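Side-chain contact in malate dehydrogenase (PDB 4BGV), which probably catalyses the reversible, NAD-dependent oxidation of malate to oxaloacetate in the tricarboxylic acid cycle: residues 240-243 and 244-248. Numbering follows the deposited sequence.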
loop_
_atom_site.group_PDB
_atom_site.type_symbol
_atom_site.label_atom_id
_atom_site.label_comp_id
_atom_site.label_asym_id
_atom_site.label_seq_id
_atom_site.Cartn_x
_atom_site.Cartn_y
_atom_site.Cartn_z
ATOM N N VAL A 240 6.350 -10.379 8.406
ATOM C CA VAL A 240 7.097 -10.592 7.156
ATOM C C VAL A 240 7.470 -12.069 6.985
ATOM O O VAL A 240 7.535 -12.569 5.867
ATOM C CB VAL A 240 8.334 -9.661 6.997
ATOM C CG1 VAL A 240 7.892 -8.196 6.923
ATOM C CG2 VAL A 240 9.347 -9.888 8.106
ATOM N N MET A 241 7.708 -12.767 8.093
ATOM C CA MET A 241 7.951 -14.216 8.042
ATOM C C MET A 241 6.679 -14.968 7.641
ATOM O O MET A 241 6.715 -15.833 6.766
ATOM C CB MET A 241 8.424 -14.743 9.395
ATOM C CG MET A 241 9.827 -14.288 9.779
ATOM S SD MET A 241 10.189 -14.523 11.539
ATOM C CE MET A 241 10.205 -16.316 11.693
ATOM N N VAL A 242 5.561 -14.632 8.283
ATOM C CA VAL A 242 4.299 -15.317 8.000
ATOM C C VAL A 242 3.870 -15.137 6.531
ATOM O O VAL A 242 3.473 -16.100 5.851
ATOM C CB VAL A 242 3.173 -14.798 8.917
ATOM C CG1 VAL A 242 1.817 -15.417 8.521
ATOM C CG2 VAL A 242 3.513 -15.075 10.398
ATOM N N GLU A 243 3.958 -13.909 6.031
ATOM C CA GLU A 243 3.499 -13.655 4.663
ATOM C C GLU A 243 4.423 -14.331 3.638
ATOM O O GLU A 243 3.983 -14.685 2.535
ATOM C CB GLU A 243 3.360 -12.143 4.396
ATOM C CG GLU A 243 4.680 -11.441 4.191
ATOM C CD GLU A 243 4.540 -9.932 4.067
ATOM O OE1 GLU A 243 3.432 -9.400 4.302
ATOM O OE2 GLU A 243 5.547 -9.286 3.731
ATOM N N SER A 244 5.695 -14.532 3.984
ATOM C CA SER A 244 6.589 -15.230 3.059
ATOM C C SER A 244 6.148 -16.684 2.891
ATOM O O SER A 244 6.301 -17.270 1.816
ATOM C CB SER A 244 8.060 -15.168 3.508
ATOM O OG SER A 244 8.931 -15.609 2.461
ATOM N N ILE A 245 5.623 -17.280 3.954
ATOM C CA ILE A 245 5.059 -18.637 3.830
ATOM C C ILE A 245 3.748 -18.630 3.040
ATOM O O ILE A 245 3.601 -19.338 2.020
ATOM C CB ILE A 245 4.785 -19.271 5.213
ATOM C CG1 ILE A 245 6.076 -19.342 6.025
ATOM C CG2 ILE A 245 4.193 -20.689 5.051
ATOM C CD1 ILE A 245 5.883 -19.847 7.442
ATOM N N VAL A 246 2.794 -17.834 3.516
ATOM C CA VAL A 246 1.454 -17.779 2.926
ATOM C C VAL A 246 1.495 -17.429 1.446
ATOM O O VAL A 246 0.811 -18.048 0.616
ATOM C CB VAL A 246 0.554 -16.775 3.690
ATOM C CG1 VAL A 246 -0.756 -16.531 2.958
ATOM C CG2 VAL A 246 0.294 -17.291 5.107
ATOM N N ASN A 247 2.309 -16.443 1.109
ATOM C CA ASN A 247 2.373 -15.981 -0.266
ATOM C C ASN A 247 3.619 -16.477 -0.997
ATOM O O ASN A 247 3.942 -15.981 -2.082
ATOM C CB ASN A 247 2.269 -14.457 -0.290
ATOM C CG ASN A 247 0.901 -13.983 0.145
ATOM O OD1 ASN A 247 -0.096 -14.649 -0.142
ATOM N ND2 ASN A 247 0.837 -12.847 0.834
ATOM N N ASP A 248 4.320 -17.432 -0.377
ATOM C CA ASP A 248 5.455 -18.127 -1.009
ATOM C C ASP A 248 6.483 -17.132 -1.597
ATOM O O ASP A 248 6.919 -17.268 -2.744
ATOM C CB ASP A 248 4.912 -19.070 -2.082
ATOM C CG ASP A 248 5.938 -20.076 -2.569
ATOM O OD1 ASP A 248 6.804 -20.504 -1.774
ATOM O OD2 ASP A 248 5.854 -20.456 -3.757
#
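The last turn of helix 232-246 closes on two good backbone bonds: N247 N donates a hydrogen bond to E243 O at 2.8 Å, and V246 N one to V242 O at 3.0 Å, the latter almost straight (178°). Slightly earlier, S244 N reaches V240 O over 3.3 Å, while the bond from I245 N to M241 O is weak. At N247 the chain leaves helical geometry, and D248, with positive phi, is the C-prime residue of a Schellman motif in which R249 N bonds to S244 O and D248 N, weakly, to I245 O.

Among the side chains, V242 and V246 stand side by side one turn apart, CG1 of V242 4.2 Å from CG2 of V246, and both lean on V78 of strand 78-81. The side chain of N247 runs back along the flank of the last turn, its CB 3.3 Å from E243 O. E243 holds CG between its own N and carbonyl carbon (chi1 76°), 3.3 Å from S244 N, and the extended chain then carries OE2 to salt bridges with R24 and R249. S244 OG is hydrogen-bonded to I280 O and to R251 N.

Chemically the turn is two-sided: V242 and V246, with I245, pack the helix against the parallel sheet of the NAD-binding domain, whereas the carboxylate of the buried E243 is paired with two arginines, which would probably favour its ionised form.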